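Local coordinates for molybdopterin biosynthesis moeA protein (Pyrococcus horikoshii, PDB 1WU2), which probably takes part in molybdenum cofactor biosynthesis, acting on molybdopterin at the step where molybdenum is inserted, as in other MoeA proteins, at residues A[276-288]-A[336-348]. Numbering follows the deposited sequence.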
ATOM      1  N   PHE A 276      19.647  -7.829 -23.340  1.00 36.75           N
ATOM      2  CA  PHE A 276      19.220  -9.226 -23.277  1.00 36.03           C
ATOM      3  C   PHE A 276      17.810  -9.428 -23.842  1.00 35.57           C
ATOM      4  O   PHE A 276      17.061  -8.478 -24.052  1.00 35.40           O
ATOM      5  CB  PHE A 276      19.308  -9.764 -21.841  1.00 35.96           C
ATOM      6  CG  PHE A 276      18.454  -9.017 -20.852  1.00 35.43           C
ATOM      7  CD1 PHE A 276      17.159  -9.435 -20.580  1.00 34.97           C
ATOM      8  CD2 PHE A 276      18.947  -7.900 -20.195  1.00 35.09           C
ATOM      9  CE1 PHE A 276      16.369  -8.747 -19.673  1.00 34.65           C
ATOM     10  CE2 PHE A 276      18.159  -7.207 -19.282  1.00 34.74           C
ATOM     11  CZ  PHE A 276      16.871  -7.634 -19.021  1.00 34.51           C
ATOM     12  N   HIS A 277      17.478 -10.689 -24.090  1.00 34.99           N
ATOM     13  CA  HIS A 277      16.184 -11.092 -24.633  1.00 34.52           C
ATOM     14  C   HIS A 277      16.095 -12.610 -24.501  1.00 34.20           C
ATOM     15  O   HIS A 277      16.935 -13.339 -25.028  1.00 33.99           O
ATOM     16  CB  HIS A 277      16.055 -10.673 -26.098  1.00 34.49           C
ATOM     17  CG  HIS A 277      14.697 -10.915 -26.687  1.00 34.37           C
ATOM     18  ND1 HIS A 277      13.529 -10.665 -26.002  1.00 34.29           N
ATOM     19  CD2 HIS A 277      14.326 -11.375 -27.905  1.00 34.54           C
ATOM     20  CE1 HIS A 277      12.495 -10.962 -26.769  1.00 33.95           C
ATOM     21  NE2 HIS A 277      12.952 -11.399 -27.929  1.00 34.27           N
ATOM     22  N   GLY A 278      15.074 -13.081 -23.793  1.00 33.75           N
ATOM     23  CA  GLY A 278      14.991 -14.474 -23.410  1.00 33.45           C
ATOM     24  C   GLY A 278      15.621 -14.596 -22.042  1.00 33.21           C
ATOM     25  O   GLY A 278      16.843 -14.579 -21.901  1.00 33.05           O
ATOM     26  N   THR A 279      14.770 -14.693 -21.031  1.00 32.87           N
ATOM     27  CA  THR A 279      15.200 -14.713 -19.647  1.00 32.69           C
ATOM     28  C   THR A 279      14.661 -15.958 -18.945  1.00 32.47           C
ATOM     29  O   THR A 279      13.868 -16.721 -19.501  1.00 32.25           O
ATOM     30  CB  THR A 279      14.756 -13.398 -18.946  1.00 32.78           C
ATOM     31  OG1 THR A 279      15.612 -13.114 -17.830  1.00 33.23           O
ATOM     32  CG2 THR A 279      13.370 -13.515 -18.332  1.00 32.36           C
ATOM     33  N   THR A 280      15.092 -16.141 -17.709  1.00 32.40           N
ATOM     34  CA  THR A 280      14.868 -17.380 -16.981  1.00 32.26           C
ATOM     35  C   THR A 280      13.499 -17.448 -16.272  1.00 32.15           C
ATOM     36  O   THR A 280      13.036 -18.533 -15.923  1.00 31.90           O
ATOM     37  CB  THR A 280      16.055 -17.574 -16.002  1.00 32.24           C
ATOM     38  OG1 THR A 280      17.083 -18.342 -16.644  1.00 32.44           O
ATOM     39  CG2 THR A 280      15.697 -18.400 -14.819  1.00 32.53           C
ATOM     40  N   ILE A 281      12.837 -16.309 -16.087  1.00 32.05           N
ATOM     41  CA  ILE A 281      11.594 -16.278 -15.308  1.00 32.09           C
ATOM     42  C   ILE A 281      10.453 -17.062 -15.970  1.00 32.20           C
ATOM     43  O   ILE A 281      10.450 -17.275 -17.181  1.00 32.16           O
ATOM     44  CB  ILE A 281      11.145 -14.821 -14.987  1.00 32.00           C
ATOM     45  CG1 ILE A 281      10.590 -14.111 -16.228  1.00 31.86           C
ATOM     46  CG2 ILE A 281      12.291 -14.027 -14.360  1.00 31.77           C
ATOM     47  CD1 ILE A 281       9.808 -12.851 -15.908  1.00 32.07           C
ATOM     48  N   LYS A 282       9.490 -17.475 -15.152  1.00 32.35           N
ATOM     49  CA  LYS A 282       8.341 -18.250 -15.603  1.00 32.65           C
ATOM     50  C   LYS A 282       7.145 -17.956 -14.686  1.00 32.72           C
ATOM     51  O   LYS A 282       7.219 -18.243 -13.494  1.00 32.85           O
ATOM     52  CB  LYS A 282       8.658 -19.749 -15.569  1.00 32.73           C
ATOM     53  CG  LYS A 282       7.592 -20.631 -16.224  1.00 33.41           C
ATOM     54  CD  LYS A 282       7.732 -22.095 -15.809  1.00 34.60           C
ATOM     55  CE  LYS A 282       6.535 -22.934 -16.258  1.00 35.22           C
ATOM     56  NZ  LYS A 282       5.786 -23.518 -15.105  1.00 35.87           N
ATOM     57  N   PRO A 283       6.058 -17.383 -15.208  1.00 32.81           N
ATOM     58  CA  PRO A 283       5.943 -16.939 -16.606  1.00 32.91           C
ATOM     59  C   PRO A 283       6.766 -15.685 -16.901  1.00 33.06           C
ATOM     60  O   PRO A 283       7.423 -15.159 -16.003  1.00 33.06           O
ATOM     61  CB  PRO A 283       4.445 -16.639 -16.751  1.00 32.91           C
ATOM     62  CG  PRO A 283       3.994 -16.285 -15.373  1.00 32.85           C
ATOM     63  CD  PRO A 283       4.827 -17.118 -14.444  1.00 32.77           C
ATOM     64  N   GLY A 284       6.726 -15.222 -18.150  1.00 33.41           N
ATOM     65  CA  GLY A 284       7.419 -14.011 -18.561  1.00 33.69           C
ATOM     66  C   GLY A 284       8.782 -14.243 -19.186  1.00 34.01           C
ATOM     67  O   GLY A 284       9.580 -13.313 -19.284  1.00 33.84           O
ATOM     68  N   ARG A 285       9.032 -15.476 -19.620  1.00 34.55           N
ATOM     69  CA  ARG A 285      10.323 -15.890 -20.186  1.00 34.92           C
ATOM     70  C   ARG A 285      10.830 -15.011 -21.346  1.00 34.64           C
ATOM     71  O   ARG A 285      11.988 -14.602 -21.327  1.00 34.57           O
ATOM     72  CB  ARG A 285      10.268 -17.380 -20.590  1.00 35.24           C
ATOM     73  CG  ARG A 285      10.988 -17.771 -21.877  1.00 37.10           C
ATOM     74  CD  ARG A 285      10.910 -19.260 -22.181  1.00 39.32           C
ATOM     75  NE  ARG A 285      11.483 -19.581 -23.485  1.00 41.59           N
ATOM     76  CZ  ARG A 285      11.845 -20.803 -23.885  1.00 43.82           C
ATOM     77  NH1 ARG A 285      11.696 -21.861 -23.088  1.00 44.46           N
ATOM     78  NH2 ARG A 285      12.363 -20.969 -25.098  1.00 44.38           N
ATOM     79  N   PRO A 286       9.994 -14.712 -22.342  1.00 34.38           N
ATOM     80  CA  PRO A 286      10.444 -13.922 -23.503  1.00 34.20           C
ATOM     81  C   PRO A 286      10.730 -12.429 -23.243  1.00 33.91           C
ATOM     82  O   PRO A 286      10.859 -11.676 -24.209  1.00 34.09           O
ATOM     83  CB  PRO A 286       9.286 -14.073 -24.507  1.00 34.20           C
ATOM     84  CG  PRO A 286       8.417 -15.172 -23.957  1.00 34.42           C
ATOM     85  CD  PRO A 286       8.582 -15.116 -22.474  1.00 34.33           C
ATOM     86  N   PHE A 287      10.827 -12.009 -21.985  1.00 33.51           N
ATOM     87  CA  PHE A 287      11.139 -10.619 -21.650  1.00 33.22           C
ATOM     88  C   PHE A 287      12.548 -10.229 -22.111  1.00 33.00           C
ATOM     89  O   PHE A 287      13.494 -11.000 -21.964  1.00 32.99           O
ATOM     90  CB  PHE A 287      11.000 -10.392 -20.135  1.00 33.12           C
ATOM     91  CG  PHE A 287      11.458  -9.035 -19.678  1.00 32.86           C
ATOM     92  CD1 PHE A 287      10.625  -7.927 -19.786  1.00 32.72           C
ATOM     93  CD2 PHE A 287      12.725  -8.867 -19.140  1.00 32.55           C
ATOM     94  CE1 PHE A 287      11.058  -6.673 -19.365  1.00 32.97           C
ATOM     95  CE2 PHE A 287      13.161  -7.622 -18.723  1.00 32.64           C
ATOM     96  CZ  PHE A 287      12.328  -6.523 -18.835  1.00 32.86           C
ATOM     97  N   GLY A 288      12.663  -9.030 -22.680  1.00 32.81           N
ATOM     98  CA  GLY A 288      13.947  -8.433 -23.025  1.00 32.66           C
ATOM     99  C   GLY A 288      13.996  -6.959 -22.650  1.00 32.56           C
ATOM    100  O   GLY A 288      12.985  -6.381 -22.237  1.00 32.59           O
ATOM    101  N   ILE A 336       4.930 -26.799  -3.922  1.00 36.52           N
ATOM    102  CA  ILE A 336       5.212 -26.139  -5.195  1.00 36.46           C
ATOM    103  C   ILE A 336       6.395 -26.833  -5.866  1.00 36.43           C
ATOM    104  O   ILE A 336       7.542 -26.479  -5.600  1.00 36.49           O
ATOM    105  CB  ILE A 336       5.544 -24.633  -5.006  1.00 36.42           C
ATOM    106  CG1 ILE A 336       4.545 -23.958  -4.070  1.00 36.34           C
ATOM    107  CG2 ILE A 336       5.539 -23.920  -6.365  1.00 36.43           C
ATOM    108  CD1 ILE A 336       4.986 -22.588  -3.598  1.00 36.35           C
ATOM    109  N   PRO A 337       6.136 -27.818  -6.724  1.00 36.35           N
ATOM    110  CA  PRO A 337       7.209 -28.382  -7.549  1.00 36.37           C
ATOM    111  C   PRO A 337       7.720 -27.328  -8.531  1.00 36.24           C
ATOM    112  O   PRO A 337       6.936 -26.514  -9.015  1.00 36.47           O
ATOM    113  CB  PRO A 337       6.537 -29.558  -8.271  1.00 36.46           C
ATOM    114  CG  PRO A 337       5.077 -29.311  -8.180  1.00 36.45           C
ATOM    115  CD  PRO A 337       4.839 -28.474  -6.971  1.00 36.45           C
ATOM    116  N   SER A 338       9.020 -27.339  -8.799  1.00 35.97           N
ATOM    117  CA  SER A 338       9.659 -26.278  -9.571  1.00 35.74           C
ATOM    118  C   SER A 338      10.719 -26.817 -10.524  1.00 35.36           C
ATOM    119  O   SER A 338      11.489 -27.717 -10.184  1.00 35.31           O
ATOM    120  CB  SER A 338      10.302 -25.251  -8.637  1.00 35.83           C
ATOM    121  OG  SER A 338       9.370 -24.759  -7.689  1.00 36.56           O
ATOM    122  N   GLN A 339      10.748 -26.240 -11.720  1.00 34.84           N
ATOM    123  CA  GLN A 339      11.736 -26.578 -12.729  1.00 34.44           C
ATOM    124  C   GLN A 339      13.079 -25.966 -12.364  1.00 33.91           C
ATOM    125  O   GLN A 339      13.155 -24.784 -12.013  1.00 33.80           O
ATOM    126  CB  GLN A 339      11.282 -26.047 -14.091  1.00 34.57           C
ATOM    127  CG  GLN A 339      11.887 -26.763 -15.280  1.00 35.17           C
ATOM    128  CD  GLN A 339      11.406 -26.193 -16.603  1.00 35.88           C
ATOM    129  OE1 GLN A 339      10.303 -25.650 -16.689  1.00 36.86           O
ATOM    130  NE2 GLN A 339      12.225 -26.325 -17.638  1.00 36.45           N
ATOM    131  N   LEU A 340      14.131 -26.777 -12.431  1.00 33.21           N
ATOM    132  CA  LEU A 340      15.496 -26.277 -12.300  1.00 32.88           C
ATOM    133  C   LEU A 340      15.840 -25.507 -13.568  1.00 32.35           C
ATOM    134  O   LEU A 340      15.433 -25.894 -14.663  1.00 32.30           O
ATOM    135  CB  LEU A 340      16.498 -27.416 -12.078  1.00 32.80           C
ATOM    136  CG  LEU A 340      16.517 -28.052 -10.684  1.00 33.21           C
ATOM    137  CD1 LEU A 340      17.447 -29.264 -10.654  1.00 33.38           C
ATOM    138  CD2 LEU A 340      16.928 -27.044  -9.617  1.00 33.14           C
ATOM    139  N   GLY A 341      16.575 -24.412 -13.407  1.00 31.83           N
ATOM    140  CA  GLY A 341      16.874 -23.509 -14.504  1.00 31.54           C
ATOM    141  C   GLY A 341      15.821 -22.437 -14.751  1.00 31.21           C
ATOM    142  O   GLY A 341      16.028 -21.581 -15.610  1.00 31.22           O
ATOM    143  N   ARG A 342      14.707 -22.469 -14.014  1.00 30.74           N
ATOM    144  CA  ARG A 342      13.633 -21.484 -14.175  1.00 30.38           C
ATOM    145  C   ARG A 342      13.295 -20.787 -12.859  1.00 30.13           C
ATOM    146  O   ARG A 342      13.098 -21.436 -11.828  1.00 30.14           O
ATOM    147  CB  ARG A 342      12.374 -22.132 -14.756  1.00 30.33           C
ATOM    148  CG  ARG A 342      12.590 -22.866 -16.083  1.00 30.09           C
ATOM    149  CD  ARG A 342      13.062 -21.984 -17.220  1.00 29.39           C
ATOM    150  NE  ARG A 342      12.075 -20.962 -17.557  1.00 29.49           N
ATOM    151  CZ  ARG A 342      11.009 -21.153 -18.329  1.00 29.56           C
ATOM    152  NH1 ARG A 342      10.759 -22.336 -18.884  1.00 29.49           N
ATOM    153  NH2 ARG A 342      10.185 -20.140 -18.556  1.00 30.07           N
ATOM    154  N   TYR A 343      13.226 -19.459 -12.916  1.00 29.73           N
ATOM    155  CA  TYR A 343      12.920 -18.621 -11.765  1.00 29.38           C
ATOM    156  C   TYR A 343      11.405 -18.451 -11.682  1.00 29.29           C
ATOM    157  O   TYR A 343      10.812 -17.744 -12.491  1.00 29.23           O
ATOM    158  CB  TYR A 343      13.612 -17.266 -11.921  1.00 29.29           C
ATOM    159  CG  TYR A 343      13.688 -16.440 -10.664  1.00 28.86           C
ATOM    160  CD1 TYR A 343      12.669 -15.555 -10.327  1.00 28.04           C
ATOM    161  CD2 TYR A 343      14.789 -16.528  -9.819  1.00 28.42           C
ATOM    162  CE1 TYR A 343      12.739 -14.792  -9.174  1.00 28.06           C
ATOM    163  CE2 TYR A 343      14.870 -15.769  -8.663  1.00 28.00           C
ATOM    164  CZ  TYR A 343      13.843 -14.902  -8.347  1.00 27.99           C
ATOM    165  OH  TYR A 343      13.917 -14.143  -7.203  1.00 27.49           O
ATOM    166  N   GLU A 344      10.789 -19.102 -10.699  1.00 29.10           N
ATOM    167  CA  GLU A 344       9.332 -19.186 -10.608  1.00 29.05           C
ATOM    168  C   GLU A 344       8.720 -17.947  -9.961  1.00 28.70           C
ATOM    169  O   GLU A 344       9.071 -17.583  -8.842  1.00 28.67           O
ATOM    170  CB  GLU A 344       8.888 -20.417  -9.794  1.00 29.13           C
ATOM    171  CG  GLU A 344       9.714 -21.686  -9.965  1.00 29.93           C
ATOM    172  CD  GLU A 344       9.621 -22.282 -11.353  1.00 30.93           C
ATOM    173  OE1 GLU A 344       8.719 -21.885 -12.122  1.00 31.68           O
ATOM    174  OE2 GLU A 344      10.459 -23.153 -11.671  1.00 31.45           O
ATOM    175  N   PHE A 345       7.795 -17.313 -10.672  1.00 28.46           N
ATOM    176  CA  PHE A 345       6.919 -16.298 -10.102  1.00 28.04           C
ATOM    177  C   PHE A 345       5.615 -17.009  -9.756  1.00 27.90           C
ATOM    178  O   PHE A 345       4.852 -17.391 -10.644  1.00 28.20           O
ATOM    179  CB  PHE A 345       6.689 -15.172 -11.114  1.00 27.96           C
ATOM    180  CG  PHE A 345       5.888 -14.012 -10.580  1.00 27.41           C
ATOM    181  CD1 PHE A 345       4.511 -13.967 -10.752  1.00 26.93           C
ATOM    182  CD2 PHE A 345       6.517 -12.952  -9.939  1.00 26.94           C
ATOM    183  CE1 PHE A 345       3.766 -12.887 -10.279  1.00 26.90           C
ATOM    184  CE2 PHE A 345       5.783 -11.871  -9.463  1.00 26.61           C
ATOM    185  CZ  PHE A 345       4.402 -11.842  -9.629  1.00 26.74           C
ATOM    186  N   ILE A 346       5.375 -17.196  -8.464  1.00 27.56           N
ATOM    187  CA  ILE A 346       4.247 -17.983  -7.979  1.00 27.24           C
ATOM    188  C   ILE A 346       3.254 -17.081  -7.277  1.00 27.12           C
ATOM    189  O   ILE A 346       3.609 -16.388  -6.331  1.00 26.93           O
ATOM    190  CB  ILE A 346       4.734 -19.075  -6.995  1.00 27.14           C
ATOM    191  CG1 ILE A 346       5.746 -20.008  -7.672  1.00 26.92           C
ATOM    192  CG2 ILE A 346       3.551 -19.864  -6.433  1.00 27.02           C
ATOM    193  CD1 ILE A 346       5.226 -20.703  -8.923  1.00 26.76           C
ATOM    194  N   LYS A 347       2.008 -17.107  -7.734  1.00 27.06           N
ATOM    195  CA  LYS A 347       0.954 -16.286  -7.150  1.00 27.14           C
ATOM    196  C   LYS A 347       0.444 -16.931  -5.865  1.00 27.04           C
ATOM    197  O   LYS A 347       0.173 -18.127  -5.827  1.00 26.89           O
ATOM    198  CB  LYS A 347      -0.184 -16.086  -8.154  1.00 27.14           C
ATOM    199  CG  LYS A 347       0.238 -15.309  -9.404  1.00 27.62           C
ATOM    200  CD  LYS A 347      -0.684 -15.577 -10.594  1.00 28.47           C
ATOM    201  CE  LYS A 347      -0.354 -16.896 -11.295  1.00 28.90           C
ATOM    202  NZ  LYS A 347       0.998 -16.897 -11.940  1.00 29.70           N
ATOM    203  N   ILE A 348       0.325 -16.116  -4.819  1.00 27.19           N
ATOM    204  CA  ILE A 348      -0.033 -16.560  -3.475  1.00 27.18           C
ATOM    205  C   ILE A 348      -1.218 -15.756  -2.953  1.00 27.42           C
ATOM    206  O   ILE A 348      -1.265 -14.552  -3.145  1.00 27.11           O
ATOM    207  CB  ILE A 348       1.169 -16.318  -2.529  1.00 27.11           C
ATOM    208  CG1 ILE A 348       2.396 -17.133  -2.963  1.00 26.75           C
ATOM    209  CG2 ILE A 348       0.787 -16.596  -1.068  1.00 26.90           C
ATOM    210  CD1 ILE A 348       2.219 -18.632  -2.903  1.00 26.62           C
TER
HETATM  211  O   HOH W   1       6.041 -20.523 -12.166  1.00 42.85           O
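I281 and K282 run parallel to Y343 and E344 as a short two-residue strand pairing, held by Y343 N to T280 O, K282 N to Y343 O (3.0 Å) and F345 N to K282 O (3.0 Å). The side chain of R342 adds two bonds: bends at chi2 and chi3 (-62° and -63°) turn its guanidinium edge-on to successive carbonyls, NE donating to T280 O at 3.1 Å and NH2 to I281 O at 3.2 Å, the latter nearly straight (171°). T280 O accepts twice, from R342 NE and Y343 N on opposite faces of its carbonyl plane. Arginine suits the place because NE and NH2 of its rigid plane are spaced to meet both oxygens; an alanine here would probably leave I281 O without this donor, T280 O with Y343 N alone of its two, and K282 without the flat surface under its chain. The aliphatic part of K282 passes over one guanidinium face, crossing R342 at about a right angle, then runs alongside E344, whose OE1 shares a water with K282 O. T280 CG2 meets the G341-Y343 backbone and lies 3.7 Å from CB of Y343. P283, after a cis peptide, ends the pairing, its CD 4.3 Å from CB of F345, whose ring stacks on Y375. The pairing is an interdomain beta-sheet extension: a short strand from the probable molybdopterin-binding domain joins strand 343-351 of the C-terminal domain IV sheet.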